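Local coordinates for low temperature requirement C protein (Listeria monocytogenes, PDB 1Y9I) that is probably a phosphatidylglycerophosphatase, a lipid phosphatase of the PgpA family, and forms a tetramer of helical subunits that holds calcium and magnesium ions, at residues A[44-47]-A[48-51]; A[83-86]-A[87-91]; A[155-158]-A[159-163]. All coordinates share one frame; numbering follows the deposited sequence.

Contact 1 (A[44-47]-A[48-51]); sequences ELDI and CRQN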
loop_
_atom_site.group_PDB
_atom_site.type_symbol
_atom_site.label_atom_id
_atom_site.label_comp_id
_atom_site.label_asym_id
_atom_site.label_seq_id
_atom_site.Cartn_x
_atom_site.Cartn_y
_atom_site.Cartn_z
ATOM N N GLU A 44 -5.389 19.246 23.799
ATOM C CA GLU A 44 -6.817 19.264 24.091
ATOM C C GLU A 44 -7.636 18.779 22.901
ATOM O O GLU A 44 -7.130 18.674 21.781
ATOM C CB GLU A 44 -7.255 20.673 24.506
ATOM C CG GLU A 44 -6.623 21.145 25.811
ATOM C CD GLU A 44 -7.073 22.540 26.220
ATOM O OE1 GLU A 44 -6.963 23.468 25.394
ATOM O OE2 GLU A 44 -7.532 22.709 27.370
ATOM N N LEU A 45 -8.908 18.496 23.153
ATOM C CA LEU A 45 -9.814 17.980 22.133
ATOM C C LEU A 45 -10.057 18.861 20.909
ATOM O O LEU A 45 -10.162 18.352 19.794
ATOM C CB LEU A 45 -11.161 17.640 22.774
ATOM C CG LEU A 45 -12.095 16.764 21.937
ATOM C CD1 LEU A 45 -11.450 15.398 21.734
ATOM C CD2 LEU A 45 -13.439 16.620 22.635
ATOM N N ASP A 46 -10.136 20.172 21.101
ATOM C CA ASP A 46 -10.415 21.073 19.985
ATOM C C ASP A 46 -9.518 20.918 18.758
ATOM O O ASP A 46 -10.020 20.777 17.641
ATOM C CB ASP A 46 -10.381 22.533 20.443
ATOM C CG ASP A 46 -10.908 23.484 19.380
ATOM O OD1 ASP A 46 -12.111 23.401 19.049
ATOM O OD2 ASP A 46 -10.124 24.309 18.868
ATOM N N ILE A 47 -8.202 20.957 18.949
ATOM C CA ILE A 47 -7.301 20.826 17.812
ATOM C C ILE A 47 -7.422 19.430 17.192
ATOM O O ILE A 47 -7.209 19.258 15.997
ATOM C CB ILE A 47 -5.822 21.103 18.208
ATOM C CG1 ILE A 47 -4.928 21.046 16.968
ATOM C CG2 ILE A 47 -5.346 20.091 19.226
ATOM C CD1 ILE A 47 -5.245 22.093 15.930
ATOM N N CYS A 48 -7.768 18.438 18.006
ATOM C CA CYS A 48 -7.941 17.080 17.501
ATOM C C CYS A 48 -9.178 17.078 16.606
ATOM O O CYS A 48 -9.187 16.476 15.535
ATOM C CB CYS A 48 -8.118 16.100 18.666
ATOM S SG CYS A 48 -6.626 15.874 19.687
ATOM N N ARG A 49 -10.216 17.779 17.054
ATOM C CA ARG A 49 -11.463 17.899 16.306
ATOM C C ARG A 49 -11.218 18.536 14.935
ATOM O O ARG A 49 -11.732 18.061 13.913
ATOM C CB ARG A 49 -12.451 18.752 17.105
ATOM C CG ARG A 49 -13.804 18.953 16.452
ATOM C CD ARG A 49 -14.684 19.848 17.321
ATOM N NE ARG A 49 -14.867 19.291 18.659
ATOM C CZ ARG A 49 -14.535 19.914 19.786
ATOM N NH1 ARG A 49 -13.996 21.127 19.751
ATOM N NH2 ARG A 49 -14.739 19.320 20.953
ATOM N N GLN A 50 -10.428 19.610 14.914
ATOM C CA GLN A 50 -10.118 20.319 13.671
ATOM C C GLN A 50 -9.400 19.425 12.662
ATOM O O GLN A 50 -9.642 19.511 11.460
ATOM C CB GLN A 50 -9.240 21.542 13.955
ATOM C CG GLN A 50 -9.918 22.652 14.744
ATOM C CD GLN A 50 -8.989 23.827 14.980
ATOM O OE1 GLN A 50 -8.419 24.376 14.036
ATOM N NE2 GLN A 50 -8.830 24.219 16.239
ATOM N N ASN A 51 -8.498 18.583 13.149
ATOM C CA ASN A 51 -7.770 17.696 12.253
ATOM C C ASN A 51 -8.693 16.612 11.701
ATOM O O ASN A 51 -8.527 16.178 10.561
ATOM C CB ASN A 51 -6.564 17.084 12.974
ATOM C CG ASN A 51 -5.348 18.009 12.960
ATOM O OD1 ASN A 51 -4.638 18.107 11.956
ATOM N ND2 ASN A 51 -5.114 18.703 14.075
#

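Contact 2 (A[83-86]-A[87-91]); sequences PLQN and IISAD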
loop_
_atom_site.group_PDB
_atom_site.type_symbol
_atom_site.label_atom_id
_atom_site.label_comp_id
_atom_site.label_asym_id
_atom_site.label_seq_id
_atom_site.Cartn_x
_atom_site.Cartn_y
_atom_site.Cartn_z
ATOM N N PRO A 83 -20.699 -16.632 -0.145
ATOM C CA PRO A 83 -20.460 -16.539 1.297
ATOM C C PRO A 83 -20.034 -15.148 1.786
ATOM O O PRO A 83 -19.720 -14.978 2.966
ATOM C CB PRO A 83 -19.369 -17.573 1.514
ATOM C CG PRO A 83 -18.524 -17.378 0.304
ATOM C CD PRO A 83 -19.537 -17.237 -0.821
ATOM N N LEU A 84 -20.017 -14.162 0.893
ATOM C CA LEU A 84 -19.619 -12.810 1.287
ATOM C C LEU A 84 -20.526 -12.313 2.408
ATOM O O LEU A 84 -20.083 -11.619 3.323
ATOM C CB LEU A 84 -19.695 -11.851 0.091
ATOM C CG LEU A 84 -19.237 -10.409 0.364
ATOM C CD1 LEU A 84 -17.739 -10.372 0.653
ATOM C CD2 LEU A 84 -19.559 -9.535 -0.835
ATOM N N GLN A 85 -21.805 -12.677 2.331
ATOM C CA GLN A 85 -22.780 -12.281 3.338
ATOM C C GLN A 85 -22.357 -12.772 4.725
ATOM O O GLN A 85 -22.326 -11.992 5.676
ATOM C CB GLN A 85 -24.170 -12.828 2.964
ATOM C CG GLN A 85 -25.266 -12.655 4.014
ATOM C CD GLN A 85 -25.526 -11.212 4.431
ATOM O OE1 GLN A 85 -25.675 -10.313 3.595
ATOM N NE2 GLN A 85 -25.605 -10.991 5.739
ATOM N N ASN A 86 -22.023 -14.056 4.844
ATOM C CA ASN A 86 -21.602 -14.597 6.136
ATOM C C ASN A 86 -20.237 -14.049 6.552
ATOM O O ASN A 86 -20.010 -13.756 7.725
ATOM C CB ASN A 86 -21.513 -16.126 6.103
ATOM C CG ASN A 86 -22.866 -16.795 5.955
ATOM O OD1 ASN A 86 -23.873 -16.309 6.469
ATOM N ND2 ASN A 86 -22.888 -17.933 5.269
ATOM N N ILE A 87 -19.337 -13.915 5.587
ATOM C CA ILE A 87 -17.988 -13.430 5.859
ATOM C C ILE A 87 -17.977 -12.026 6.467
ATOM O O ILE A 87 -17.336 -11.790 7.493
ATOM C CB ILE A 87 -17.141 -13.454 4.570
ATOM C CG1 ILE A 87 -16.936 -14.903 4.129
ATOM C CG2 ILE A 87 -15.797 -12.760 4.797
ATOM C CD1 ILE A 87 -16.249 -15.053 2.785
ATOM N N ILE A 88 -18.695 -11.102 5.840
ATOM C CA ILE A 88 -18.759 -9.730 6.325
ATOM C C ILE A 88 -19.589 -9.578 7.604
ATOM O O ILE A 88 -19.172 -8.901 8.542
ATOM C CB ILE A 88 -19.317 -8.785 5.226
ATOM C CG1 ILE A 88 -18.299 -8.673 4.082
ATOM C CG2 ILE A 88 -19.628 -7.416 5.804
ATOM C CD1 ILE A 88 -18.774 -7.848 2.893
ATOM N N SER A 89 -20.753 -10.218 7.665
ATOM C CA SER A 89 -21.579 -10.077 8.858
ATOM C C SER A 89 -20.926 -10.705 10.091
ATOM O O SER A 89 -21.159 -10.258 11.210
ATOM C CB SER A 89 -22.979 -10.670 8.624
ATOM O OG SER A 89 -22.929 -12.072 8.454
ATOM N N ALA A 90 -20.089 -11.719 9.884
ATOM C CA ALA A 90 -19.420 -12.394 10.993
ATOM C C ALA A 90 -18.037 -11.814 11.283
ATOM O O ALA A 90 -17.322 -12.309 12.161
ATOM C CB ALA A 90 -19.296 -13.880 10.696
ATOM N N ASP A 91 -17.661 -10.777 10.537
ATOM C CA ASP A 91 -16.359 -10.134 10.705
ATOM C C ASP A 91 -15.236 -11.174 10.738
ATOM O O ASP A 91 -14.381 -11.157 11.628
ATOM C CB ASP A 91 -16.360 -9.301 11.991
ATOM C CG ASP A 91 -15.161 -8.368 12.095
ATOM O OD1 ASP A 91 -14.381 -8.269 11.120
ATOM O OD2 ASP A 91 -15.008 -7.722 13.155
HETATM O O HOH W 1 -25.167 -13.939 7.365
#

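Contact 3 (A[155-158]-A[159-163]); sequences ASRL and AHSYH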
loop_
_atom_site.group_PDB
_atom_site.type_symbol
_atom_site.label_atom_id
_atom_site.label_comp_id
_atom_site.label_asym_id
_atom_site.label_seq_id
_atom_site.Cartn_x
_atom_site.Cartn_y
_atom_site.Cartn_z
ATOM N N ALA A 155 -4.331 12.086 13.345
ATOM C CA ALA A 155 -3.169 12.149 14.236
ATOM C C ALA A 155 -1.910 12.472 13.434
ATOM O O ALA A 155 -1.007 13.165 13.915
ATOM C CB ALA A 155 -2.990 10.819 14.971
ATOM N N SER A 156 -1.850 11.962 12.207
ATOM C CA SER A 156 -0.707 12.207 11.332
ATOM C C SER A 156 -0.687 13.665 10.877
ATOM O O SER A 156 0.367 14.312 10.861
ATOM C CB SER A 156 -0.780 11.281 10.115
ATOM O OG SER A 156 0.210 11.628 9.169
ATOM N N ARG A 157 -1.851 14.193 10.511
ATOM C CA ARG A 157 -1.911 15.586 10.084
ATOM C C ARG A 157 -1.449 16.475 11.241
ATOM O O ARG A 157 -0.720 17.451 11.044
ATOM C CB ARG A 157 -3.334 15.968 9.663
ATOM C CG ARG A 157 -3.435 17.419 9.178
ATOM C CD ARG A 157 -4.842 17.794 8.747
ATOM N NE ARG A 157 -4.869 19.125 8.141
ATOM C CZ ARG A 157 -4.657 20.256 8.809
ATOM N NH1 ARG A 157 -4.408 20.223 10.112
ATOM N NH2 ARG A 157 -4.675 21.421 8.169
ATOM N N LEU A 158 -1.873 16.122 12.448
ATOM C CA LEU A 158 -1.504 16.867 13.646
ATOM C C LEU A 158 0.018 16.824 13.817
ATOM O O LEU A 158 0.650 17.851 14.055
ATOM C CB LEU A 158 -2.207 16.253 14.868
ATOM C CG LEU A 158 -2.065 16.908 16.247
ATOM C CD1 LEU A 158 -3.113 16.334 17.194
ATOM C CD2 LEU A 158 -0.669 16.671 16.793
ATOM N N ALA A 159 0.604 15.636 13.692
ATOM C CA ALA A 159 2.053 15.493 13.830
ATOM C C ALA A 159 2.773 16.434 12.871
ATOM O O ALA A 159 3.750 17.094 13.248
ATOM C CB ALA A 159 2.470 14.057 13.564
ATOM N N HIS A 160 2.293 16.499 11.631
ATOM C CA HIS A 160 2.901 17.377 10.635
ATOM C C HIS A 160 2.683 18.846 10.975
ATOM O O HIS A 160 3.454 19.707 10.551
ATOM C CB HIS A 160 2.332 17.110 9.238
ATOM C CG HIS A 160 2.972 15.955 8.530
ATOM N ND1 HIS A 160 2.564 14.651 8.712
ATOM C CD2 HIS A 160 3.999 15.909 7.649
ATOM C CE1 HIS A 160 3.313 13.851 7.972
ATOM N NE2 HIS A 160 4.191 14.590 7.319
ATOM N N SER A 161 1.635 19.128 11.740
ATOM C CA SER A 161 1.316 20.500 12.120
ATOM C C SER A 161 2.382 21.164 12.988
ATOM O O SER A 161 2.253 22.335 13.338
ATOM C CB SER A 161 -0.032 20.545 12.850
ATOM O OG SER A 161 -1.090 20.105 12.009
ATOM N N TYR A 162 3.434 20.430 13.330
ATOM C CA TYR A 162 4.502 20.986 14.159
ATOM C C TYR A 162 5.800 21.221 13.380
ATOM O O TYR A 162 6.789 21.712 13.931
ATOM C CB TYR A 162 4.774 20.065 15.353
ATOM C CG TYR A 162 3.631 19.982 16.344
ATOM C CD1 TYR A 162 2.375 19.513 15.958
ATOM C CD2 TYR A 162 3.807 20.366 17.675
ATOM C CE1 TYR A 162 1.321 19.423 16.872
ATOM C CE2 TYR A 162 2.763 20.283 18.597
ATOM C CZ TYR A 162 1.522 19.810 18.189
ATOM O OH TYR A 162 0.486 19.724 19.095
ATOM N N HIS A 163 5.792 20.868 12.099
ATOM C CA HIS A 163 6.959 21.047 11.236
ATOM C C HIS A 163 6.547 21.641 9.897
ATOM O O HIS A 163 7.305 22.381 9.264
ATOM C CB HIS A 163 7.657 19.709 10.985
ATOM C CG HIS A 163 8.596 19.298 12.074
ATOM N ND1 HIS A 163 8.164 18.850 13.305
ATOM C CD2 HIS A 163 9.950 19.269 12.117
ATOM C CE1 HIS A 163 9.211 18.560 14.057
ATOM N NE2 HIS A 163 10.306 18.806 13.360
#

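Contact 1 (A[44-47]-A[48-51])
Asp46 links to two residues of the next helical turn, Arg49 and Gln50, one through each carboxylate oxygen. OD1 makes a salt bridge with Arg49 NH1 at 3.0 Å, near the guanidinium plane and at its edge. The two flat groups are turned 59° apart. The Arg49 chain runs straight from the backbone and then bends at chi3 (-58°), which turns the guanidinium back beside the Asp46 carboxylate. Its NE has a second carboxylate, Asp26 on helix 25-36. NH2 lies 3.4 Å from Leu45 CD2, where the two side chains cross at about a right angle. OD2 of Asp46 accepts from Gln50 NE2 at 2.9 Å, met from above the carboxylate plane. Asp46 and Gln50 are both exposed, so this is the solvent side.

The packed side holds Cys48 and Asn51, both buried. Asn51 grips Ile47 O twice, through ND2 at 2.9 Å and through its backbone N at 3.2 Å. The two donors come from opposite faces of the carbonyl plane. Asn51 OD1 is taken by Arg157 of helix 143-160. Cys48 SG sits 4.4 Å from Ile47 CG2, and the Cys48 side chain touches Val32 on helix 25-36. These are the first two turns of helix 45-56, amphipathic in this part and set in a helical bundle, with i to i+3 and i to i+4 polar pairs on the outer face.

Contact 2 (A[83-86]-A[87-91])
Segments 83-86 and 87-91 are continuous and carry the whole of the short helix 84-89, with Pro83 before it and Ala90 and Asp91 after it. Pro83, which follows a cis peptide bond, accepts through its O from Ile87 N at 2.9 Å. Leu84 O takes Ile88 N at the same spacing, and Asn86 O takes Ala90 N. The chain leaves the helix at Asp91, where a positive phi (49°) goes with bonds back into the last turn, among them Asp91 N to Ile88 O, a Schellman motif.

Leu84 and Ile88 form the closest apolar pair, with CD1 to CD1 at 3.5 Å. Their side chains cross obliquely. One residue earlier, Pro83 and Ile87 lie side by side, CG to CD1 at 4.1 Å. Leu10 of a second subunit packs on Ile87 and its Gln70 on Leu84, while Ile88 packs on Leu80 and Tyr95 of its own chain.

The polar face is built round Ser89. Its OG stands between the backbone N and the carbonyl carbon (chi1 67°) and gives a 2.8 Å bond to Gln85 O. Ser89 N also reaches Gln85 O, from the other face of the carbonyl plane. A water donates to Asn86 OD1 at 2.8 Å and to Ser89 OG at 3.1 Å, and takes a weak bond from Gln85 NE2. The main partner of that NE2 is Ala75 O. The chemistry implies a short amphipathic helix: its apolar side is shared between its own chain and a second subunit, while serine and water bind polar groups near its end.

Contact 3 (A[155-158]-A[159-163])
Leu158 and Tyr162 lie side by side and point the same way. Leu158 CD2 is 3.4 Å from Tyr162 CE1. The ring also turns an edge to the backbone, with Leu158 O close to its plane and 3.1 Å from CD1. Its other company is His40, whose ring stacks with it.

His160 is turned differently. With CG beside its own backbone N (chi1 -82°), the imidazole swings back along the helix, and ND1 donates to Ser156 O at 3.1 Å. That oxygen lies in the ring plane, yet ND1 stands 48° above the carbonyl plane. His160 N reaches the same oxygen from the opposite face.

Ser161 OG bonds to Arg157 O at 2.8 Å, while Ser161 N makes only weak bonds to Arg157 O and Leu158 O as the helix ends. The extended Arg157 side chain runs to Asn51, and Ser156 OG bonds to Tyr109 O.

This is the C-terminal end of helix 143-160. Leu158 packs against Val32 and Gln36 of helix 25-36 and Asn51 of helix 45-56, and His160 meets Leu94 of a third subunit and Arg59 of a fourth.

Along the chain the order is contact 1, contact 2, contact 3. Contact 1 opens helix 45-56, contact 2 contains the whole of helix 84-89, and contact 3 closes helix 143-160. Contacts 1 and 3 are neighbours, with centres about 12 Å apart. They join where Asn51 OD1 meets Arg157 NH1 at 2.8 Å, a probable hydrogen bond. Contact 2 lies across the chain's centre from both, its centre about 35 Å from contact 1 and about 37 Å from contact 3. It is near the metal ions: the Ile87 side chain is about 8 Å from the calcium. Contacts 2 and 3 meet different subunits, so opposite sides of the subunit take part in the tetramer.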